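Local coordinates for protein putative cytidylyltransferase (Burkholderia pseudomallei, PDB 5X9Q) that probably transfers the adenylyl group of ATP to D-glycero-beta-D-manno-heptose 1-phosphate, giving ADP-heptose and diphosphate in the heptose biosynthesis pathway, at residues A[46-51]-A[95-100]; A[54-59]-A[64-69]; A[38-43]-A[115-120]. All coordinates share one frame; numbering follows the deposited sequence.

Contact 1 of 3, residues A[46-51]-A[95-100]; sequences DILHRG and ALLAAL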
loop_
_atom_site.group_PDB
_atom_site.type_symbol
_atom_site.label_atom_id
_atom_site.label_comp_id
_atom_site.label_asym_id
_atom_site.label_seq_id
_atom_site.Cartn_x
_atom_site.Cartn_y
_atom_site.Cartn_z
ATOM N N ASP A 46 7.058 -9.944 1.489
ATOM C CA ASP A 46 8.400 -9.368 1.249
ATOM C C ASP A 46 8.311 -8.118 0.387
ATOM O O ASP A 46 8.752 -7.049 0.789
ATOM C CB ASP A 46 9.344 -10.375 0.572
ATOM C CG ASP A 46 10.835 -10.106 0.894
ATOM O OD1 ASP A 46 11.135 -9.120 1.607
ATOM O OD2 ASP A 46 11.720 -10.836 0.375
ATOM N N ILE A 47 7.766 -8.278 -0.814
ATOM C CA ILE A 47 7.458 -7.161 -1.711
ATOM C C ILE A 47 5.971 -7.148 -1.997
ATOM O O ILE A 47 5.445 -8.120 -2.536
ATOM C CB ILE A 47 8.221 -7.241 -3.047
ATOM C CG1 ILE A 47 9.712 -7.073 -2.799
ATOM C CG2 ILE A 47 7.806 -6.116 -3.974
ATOM C CD1 ILE A 47 10.533 -7.400 -4.005
ATOM N N LEU A 48 5.289 -6.067 -1.611
ATOM C CA LEU A 48 3.855 -5.960 -1.857
ATOM C C LEU A 48 3.597 -5.822 -3.332
ATOM O O LEU A 48 4.239 -5.015 -4.007
ATOM C CB LEU A 48 3.235 -4.770 -1.126
ATOM C CG LEU A 48 2.850 -4.885 0.340
ATOM C CD1 LEU A 48 2.177 -3.607 0.767
ATOM C CD2 LEU A 48 1.875 -6.013 0.483
ATOM N N HIS A 49 2.621 -6.575 -3.822
ATOM C CA HIS A 49 2.160 -6.395 -5.180
ATOM C C HIS A 49 0.644 -6.274 -5.149
ATOM O O HIS A 49 0.028 -6.372 -4.085
ATOM C CB HIS A 49 2.601 -7.550 -6.081
ATOM C CG HIS A 49 2.225 -8.898 -5.561
ATOM N ND1 HIS A 49 0.921 -9.358 -5.556
ATOM C CD2 HIS A 49 2.985 -9.924 -5.104
ATOM C CE1 HIS A 49 0.890 -10.584 -5.062
ATOM N NE2 HIS A 49 2.130 -10.951 -4.779
ATOM N N ARG A 50 0.050 -6.059 -6.315
ATOM C CA ARG A 50 -1.371 -5.775 -6.405
ATOM C C ARG A 50 -2.265 -6.921 -5.920
ATOM O O ARG A 50 -3.355 -6.683 -5.403
ATOM C CB ARG A 50 -1.722 -5.403 -7.843
ATOM C CG ARG A 50 -3.130 -4.910 -7.995
ATOM C CD ARG A 50 -3.438 -4.598 -9.426
ATOM N NE ARG A 50 -4.728 -3.942 -9.522
ATOM C CZ ARG A 50 -5.136 -3.251 -10.577
ATOM N NH1 ARG A 50 -4.344 -3.134 -11.640
ATOM N NH2 ARG A 50 -6.337 -2.685 -10.569
ATOM N N GLY A 51 -1.807 -8.158 -6.080
ATOM C CA GLY A 51 -2.561 -9.310 -5.603
ATOM C C GLY A 51 -2.675 -9.313 -4.090
ATOM O O GLY A 51 -3.730 -9.600 -3.536
ATOM N N ALA A 95 5.722 -2.838 8.649
ATOM C CA ALA A 95 5.390 -1.423 8.487
ATOM C C ALA A 95 4.603 -1.144 7.193
ATOM O O ALA A 95 3.628 -0.373 7.209
ATOM C CB ALA A 95 6.659 -0.574 8.543
ATOM N N LEU A 96 5.007 -1.772 6.086
ATOM C CA LEU A 96 4.298 -1.609 4.819
ATOM C C LEU A 96 2.853 -2.014 4.967
ATOM O O LEU A 96 1.957 -1.279 4.559
ATOM C CB LEU A 96 4.938 -2.441 3.719
ATOM C CG LEU A 96 5.815 -1.717 2.728
ATOM C CD1 LEU A 96 4.937 -1.018 1.738
ATOM C CD2 LEU A 96 6.659 -0.727 3.491
ATOM N N LEU A 97 2.623 -3.181 5.565
ATOM C CA LEU A 97 1.263 -3.662 5.792
ATOM C C LEU A 97 0.459 -2.667 6.619
ATOM O O LEU A 97 -0.718 -2.397 6.330
ATOM C CB LEU A 97 1.312 -5.027 6.478
ATOM C CG LEU A 97 1.790 -6.096 5.495
ATOM C CD1 LEU A 97 2.322 -7.335 6.177
ATOM C CD2 LEU A 97 0.625 -6.460 4.589
ATOM N N ALA A 98 1.083 -2.098 7.644
ATOM C CA ALA A 98 0.364 -1.190 8.523
ATOM C C ALA A 98 -0.072 0.076 7.789
ATOM O O ALA A 98 -1.066 0.701 8.158
ATOM C CB ALA A 98 1.211 -0.841 9.740
ATOM N N ALA A 99 0.645 0.432 6.729
ATOM C CA ALA A 99 0.340 1.639 5.963
ATOM C C ALA A 99 -0.934 1.466 5.158
ATOM O O ALA A 99 -1.480 2.441 4.626
ATOM C CB ALA A 99 1.495 2.003 5.045
ATOM N N LEU A 100 -1.409 0.228 5.082
ATOM C CA LEU A 100 -2.580 -0.099 4.283
ATOM C C LEU A 100 -3.885 0.281 4.978
ATOM O O LEU A 100 -4.075 0.033 6.176
ATOM C CB LEU A 100 -2.583 -1.596 3.972
ATOM C CG LEU A 100 -1.406 -2.015 3.096
ATOM C CD1 LEU A 100 -1.359 -3.521 2.915
ATOM C CD2 LEU A 100 -1.506 -1.287 1.745
#

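Contact 2 of 3, residues A[54-59]-A[64-69]; sequences SYLADA and ACLIVG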
loop_
_atom_site.group_PDB
_atom_site.type_symbol
_atom_site.label_atom_id
_atom_site.label_comp_id
_atom_site.label_asym_id
_atom_site.label_seq_id
_atom_site.Cartn_x
_atom_site.Cartn_y
_atom_site.Cartn_z
ATOM N N SER A 54 -5.200 -6.448 -3.104
ATOM C CA SER A 54 -6.548 -6.747 -3.571
ATOM C C SER A 54 -7.158 -7.759 -2.609
ATOM O O SER A 54 -8.309 -7.629 -2.193
ATOM C CB SER A 54 -6.517 -7.313 -4.990
ATOM O OG SER A 54 -6.267 -6.291 -5.939
ATOM N N TYR A 55 -6.378 -8.763 -2.236
ATOM C CA TYR A 55 -6.805 -9.789 -1.321
ATOM C C TYR A 55 -6.858 -9.294 0.105
ATOM O O TYR A 55 -7.688 -9.744 0.838
ATOM C CB TYR A 55 -5.988 -11.079 -1.492
ATOM C CG TYR A 55 -5.259 -11.600 -0.287
ATOM C CD1 TYR A 55 -5.910 -12.265 0.720
ATOM C CD2 TYR A 55 -3.933 -11.401 -0.158
ATOM C CE1 TYR A 55 -5.233 -12.713 1.835
ATOM C CE2 TYR A 55 -3.240 -11.856 0.928
ATOM C CZ TYR A 55 -3.889 -12.498 1.918
ATOM O OH TYR A 55 -3.134 -12.901 2.961
ATOM N N LEU A 56 -5.970 -8.376 0.475
ATOM C CA LEU A 56 -6.013 -7.836 1.834
ATOM C C LEU A 56 -7.300 -7.036 2.060
ATOM O O LEU A 56 -7.850 -7.012 3.161
ATOM C CB LEU A 56 -4.790 -6.957 2.102
ATOM C CG LEU A 56 -3.509 -7.685 2.512
ATOM C CD1 LEU A 56 -2.448 -6.694 2.965
ATOM C CD2 LEU A 56 -3.796 -8.705 3.604
ATOM N N ALA A 57 -7.766 -6.384 0.999
ATOM C CA ALA A 57 -8.979 -5.568 1.002
ATOM C C ALA A 57 -10.248 -6.402 1.048
ATOM O O ALA A 57 -11.145 -6.102 1.830
ATOM C CB ALA A 57 -8.989 -4.622 -0.204
ATOM N N ASP A 58 -10.279 -7.482 0.274
ATOM C CA ASP A 58 -11.419 -8.386 0.272
ATOM C C ASP A 58 -11.556 -9.101 1.622
ATOM O O ASP A 58 -12.672 -9.322 2.097
ATOM C CB ASP A 58 -11.288 -9.412 -0.857
ATOM C CG ASP A 58 -11.630 -8.831 -2.214
ATOM O OD1 ASP A 58 -12.228 -7.736 -2.261
ATOM O OD2 ASP A 58 -11.300 -9.470 -3.235
ATOM N N ALA A 59 -10.430 -9.461 2.240
ATOM C CA ALA A 59 -10.465 -10.145 3.531
ATOM C C ALA A 59 -11.085 -9.189 4.542
ATOM O O ALA A 59 -11.949 -9.596 5.329
ATOM C CB ALA A 59 -9.050 -10.580 3.973
ATOM N N ALA A 64 -15.202 -7.314 10.338
ATOM C CA ALA A 64 -15.157 -5.963 10.892
ATOM C C ALA A 64 -13.733 -5.558 11.297
ATOM O O ALA A 64 -13.473 -4.436 11.722
ATOM C CB ALA A 64 -16.083 -5.857 12.076
ATOM N N CYS A 65 -12.805 -6.486 11.189
ATOM C CA CYS A 65 -11.502 -6.277 11.774
ATOM C C CYS A 65 -10.497 -7.209 11.103
ATOM O O CYS A 65 -10.761 -8.409 10.971
ATOM C CB CYS A 65 -11.598 -6.536 13.277
ATOM S SG CYS A 65 -10.059 -6.462 14.089
ATOM N N LEU A 66 -9.356 -6.682 10.669
ATOM C CA LEU A 66 -8.411 -7.516 9.955
ATOM C C LEU A 66 -7.049 -7.509 10.596
ATOM O O LEU A 66 -6.393 -6.466 10.670
ATOM C CB LEU A 66 -8.282 -7.073 8.507
ATOM C CG LEU A 66 -7.218 -7.830 7.708
ATOM C CD1 LEU A 66 -7.518 -9.338 7.638
ATOM C CD2 LEU A 66 -7.006 -7.229 6.297
ATOM N N ILE A 67 -6.610 -8.701 10.995
ATOM C CA ILE A 67 -5.298 -8.901 11.587
ATOM C C ILE A 67 -4.398 -9.644 10.605
ATOM O O ILE A 67 -4.801 -10.654 10.022
ATOM C CB ILE A 67 -5.406 -9.701 12.917
ATOM C CG1 ILE A 67 -6.431 -9.058 13.852
ATOM C CG2 ILE A 67 -4.048 -9.839 13.580
ATOM C CD1 ILE A 67 -6.593 -9.770 15.171
ATOM N N VAL A 68 -3.178 -9.150 10.420
ATOM C CA VAL A 68 -2.202 -9.815 9.560
ATOM C C VAL A 68 -0.999 -10.314 10.384
ATOM O O VAL A 68 -0.387 -9.557 11.139
ATOM C CB VAL A 68 -1.726 -8.875 8.453
ATOM C CG1 VAL A 68 -0.884 -9.634 7.449
ATOM C CG2 VAL A 68 -2.938 -8.240 7.760
ATOM N N GLY A 69 -0.701 -11.606 10.282
ATOM C CA GLY A 69 0.463 -12.184 10.930
ATOM C C GLY A 69 1.657 -12.220 9.990
ATOM O O GLY A 69 1.551 -12.640 8.826
#

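Contact 3 of 3, residues A[38-43]-A[115-120]; sequences VVFTNG and VSLIEA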
loop_
_atom_site.group_PDB
_atom_site.type_symbol
_atom_site.label_atom_id
_atom_site.label_comp_id
_atom_site.label_asym_id
_atom_site.label_seq_id
_atom_site.Cartn_x
_atom_site.Cartn_y
_atom_site.Cartn_z
ATOM N N VAL A 38 -13.792 -11.220 13.597
ATOM C CA VAL A 38 -12.380 -10.937 13.463
ATOM C C VAL A 38 -11.754 -11.772 12.358
ATOM O O VAL A 38 -11.894 -13.002 12.331
ATOM C CB VAL A 38 -11.660 -11.186 14.780
ATOM C CG1 VAL A 38 -10.159 -10.983 14.623
ATOM C CG2 VAL A 38 -12.249 -10.269 15.861
ATOM N N VAL A 39 -11.085 -11.094 11.431
ATOM C CA VAL A 39 -10.472 -11.762 10.294
ATOM C C VAL A 39 -8.946 -11.832 10.460
ATOM O O VAL A 39 -8.282 -10.862 10.885
ATOM C CB VAL A 39 -10.838 -11.056 8.993
ATOM C CG1 VAL A 39 -10.449 -11.903 7.804
ATOM C CG2 VAL A 39 -12.341 -10.822 8.953
ATOM N N PHE A 40 -8.393 -12.997 10.143
ATOM C CA PHE A 40 -6.966 -13.200 10.271
ATOM C C PHE A 40 -6.384 -13.682 8.975
ATOM O O PHE A 40 -7.023 -14.464 8.264
ATOM C CB PHE A 40 -6.640 -14.211 11.367
ATOM C CG PHE A 40 -5.166 -14.429 11.554
ATOM C CD1 PHE A 40 -4.462 -15.335 10.764
ATOM C CD2 PHE A 40 -4.480 -13.714 12.515
ATOM C CE1 PHE A 40 -3.107 -15.510 10.926
ATOM C CE2 PHE A 40 -3.110 -13.892 12.687
ATOM C CZ PHE A 40 -2.427 -14.784 11.889
ATOM N N THR A 41 -5.175 -13.199 8.669
ATOM C CA THR A 41 -4.365 -13.769 7.609
ATOM C C THR A 41 -2.866 -13.652 7.939
ATOM O O THR A 41 -2.466 -12.867 8.786
ATOM C CB THR A 41 -4.654 -13.086 6.270
ATOM O OG1 THR A 41 -4.154 -13.914 5.216
ATOM C CG2 THR A 41 -3.971 -11.717 6.189
ATOM N N ASN A 42 -2.031 -14.407 7.247
ATOM C CA ASN A 42 -0.614 -14.365 7.509
ATOM C C ASN A 42 0.179 -14.471 6.224
ATOM O O ASN A 42 -0.347 -14.923 5.196
ATOM C CB ASN A 42 -0.175 -15.479 8.456
ATOM C CG ASN A 42 -0.431 -16.859 7.891
ATOM O OD1 ASN A 42 0.505 -17.565 7.536
ATOM N ND2 ASN A 42 -1.695 -17.268 7.846
ATOM N N GLY A 43 1.437 -14.034 6.281
ATOM C CA GLY A 43 2.301 -14.118 5.118
ATOM C C GLY A 43 3.660 -13.484 5.327
ATOM O O GLY A 43 3.962 -12.892 6.363
ATOM N N VAL A 115 0.171 -21.391 13.603
ATOM C CA VAL A 115 -0.802 -22.095 14.446
ATOM C C VAL A 115 -0.892 -21.575 15.882
ATOM O O VAL A 115 -1.992 -21.352 16.384
ATOM C CB VAL A 115 -0.533 -23.616 14.479
ATOM C CG1 VAL A 115 -1.404 -24.292 15.527
ATOM C CG2 VAL A 115 -0.803 -24.208 13.096
ATOM N N SER A 116 0.225 -21.380 16.565
ATOM C CA SER A 116 0.104 -20.918 17.947
ATOM C C SER A 116 -0.304 -19.446 17.971
ATOM O O SER A 116 -0.958 -19.008 18.920
ATOM C CB SER A 116 1.412 -21.093 18.738
ATOM O OG SER A 116 2.330 -20.055 18.412
ATOM N N LEU A 117 0.099 -18.664 16.966
ATOM C CA LEU A 117 -0.377 -17.278 16.914
ATOM C C LEU A 117 -1.913 -17.280 16.757
ATOM O O LEU A 117 -2.626 -16.634 17.531
ATOM C CB LEU A 117 0.286 -16.488 15.783
ATOM C CG LEU A 117 -0.248 -15.064 15.534
ATOM C CD1 LEU A 117 -0.138 -14.132 16.741
ATOM C CD2 LEU A 117 0.472 -14.446 14.372
ATOM N N ILE A 118 -2.409 -18.068 15.807
ATOM C CA ILE A 118 -3.840 -18.153 15.550
ATOM C C ILE A 118 -4.620 -18.665 16.747
ATOM O O ILE A 118 -5.757 -18.233 16.999
ATOM C CB ILE A 118 -4.125 -19.044 14.325
ATOM C CG1 ILE A 118 -3.665 -18.299 13.069
ATOM C CG2 ILE A 118 -5.627 -19.388 14.230
ATOM C CD1 ILE A 118 -3.832 -19.057 11.789
ATOM N N GLU A 119 -4.000 -19.557 17.510
ATOM C CA GLU A 119 -4.652 -20.078 18.690
ATOM C C GLU A 119 -4.846 -18.915 19.667
ATOM O O GLU A 119 -5.920 -18.748 20.273
ATOM C CB GLU A 119 -3.827 -21.247 19.286
ATOM C CG GLU A 119 -4.351 -21.833 20.606
ATOM C CD GLU A 119 -3.709 -23.198 20.971
ATOM O OE1 GLU A 119 -3.595 -24.089 20.098
ATOM O OE2 GLU A 119 -3.260 -23.367 22.128
ATOM N N ALA A 120 -3.828 -18.073 19.751
ATOM C CA ALA A 120 -3.827 -16.958 20.692
ATOM C C ALA A 120 -4.800 -15.855 20.265
ATOM O O ALA A 120 -5.461 -15.232 21.087
ATOM C CB ALA A 120 -2.389 -16.408 20.842
#

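Contact 1 of 3, residues A[46-51]-A[95-100]
L48 reaches across from the loop ahead of helix 50-62 and sets its two methyls among three leucines, L96 and L97 of helix 90-98 and L100 just beyond them in the chain. The tight part is around CD1. It lies 3.9 Å from CD1 of L96, the two side chains sliding past each other in opposite directions, and 4.1 Å from CD1 of L100, which comes to meet it tip to tip. Both L48 and L100 carry CG opposite the carbonyl carbon (chi1 -82° and -65°), and their second torsions are extended, which sends CD1 outward to the meeting point. The other methyl, CD2 of L48, has a looser neighbour, CD2 of L97 at 4.3 Å. L96, L97 and L100 are buried, whereas L48 is partly exposed.

The residues that follow L48 are polar. H49 is the exposed one; it N-caps the helix, its ND1 accepting a weak, bent bond from G51 N (3.0 Å, 124°) at the ring edge, and its ring stacks on H52. R50 turns to the second subunit, forming salt bridges with D92 and E18 of that chain. The sequence from H49 to H52, HRGH, at the start of the helix after the first strand of the parallel sheet, is consistent with the HIGH-type nucleotide-binding motif of cytidylyltransferase-like enzymes.

Contact 2 of 3, residues A[54-59]-A[64-69]
Helix 54-59 runs back against strand 65-69 with their axes 9.4 Å apart at closest approach and 137° between their N-to-C directions, and A59 and L66 are the closest pair of CA atoms at 7.2 Å. L66 does most of the touching from the strand. A first torsion of 175° swings its side chain away from the backbone N and carries both methyls up to the helix, where they part: CD1 comes to 4.2 Å from CB of A59, while CD2 lies 3.3 Å from the backbone O of L56. That second approach sets a methyl close against a main-chain carbonyl, and the small side chain of A59 probably helps the strand residue come near the helix backbone.

This is the return half of a beta-alpha-beta crossover, strand 38-43, helix 50-62, strand 65-71, within the Rossmann-like sheet of the cytidylyltransferase family. A turn further back along the helix, L56 leans over the strand, and its CD2 meets CG2 of V68 at 4.3 Å. The same methyl also sits over one face of the neighbouring Y55 ring, toward the rim. Y55 itself sends its hydroxyl to T41 on the first strand of the unit, a hydrogen bond that ties helix to sheet beside the apolar layer. The layer is widened by L97 of helix 90-98, which touches both L56 and V68.

Contact 3 of 3, residues A[38-43]-A[115-120]
This is a helix-on-sheet packing contact, built from apolar side chains, in which helix 115-121 packs on the central strand 38-43 of the parallel sheet, chiefly at F40. With chi1 at -179° the F40 ring leaves the strand on the side remote from its own backbone N and extends out to the helix surface, where two consecutive helix residues receive it in different ways. I118 comes over a face: its CG1 stands 3.9 Å from the ring centroid, 25° off the ring normal, a CH-pi contact displaced toward the rim on the CE1 side, where CG1 is 3.6 Å from CE1. CD1 of I118 follows along the same border and lies 3.7 Å from CE1. L117 works at the edge instead, with its CD2 near the ring plane and 3.8 Å from CZ, the outermost carbon. With one face and one edge of the ring occupied, its rotation is probably restricted. All three side chains are buried, whereas N42 and G43, where the strand ends, are partly exposed.

Beyond this trio the apolar packing extends to residues of the surrounding elements. P123 touches both F40 and I118, I67 of the next strand packs on F40, and L117 runs on to V107 and F109 of strand 105-109. I118 also meets L142 and V143, which places helix 115-121 on the sheet with helix 138-145 beside it.

The three contacts come from one Rossmann-like domain with a five-stranded parallel sheet. Along the chain contact 3 spans the widest loop, contact 1 falls within it, and contact 2 lies within contact 1. Contacts 1 and 2 share helix 50-62, with centres 11 Å apart, and fuse directly where CD1 of L56 meets CD1 of L100 at 3.4 Å. Contacts 2 and 3, 12 Å apart, meet through adjacent strands 38-43 and 65-71, with G69 N probably hydrogen-bonded to T41 O. Contacts 1 and 3 stand 18 Å apart on opposite sides of the chain's centre. Contact 2 thus links the other two: packing joins it to contact 1, which is near the second subunit, and the sheet joins it to contact 3.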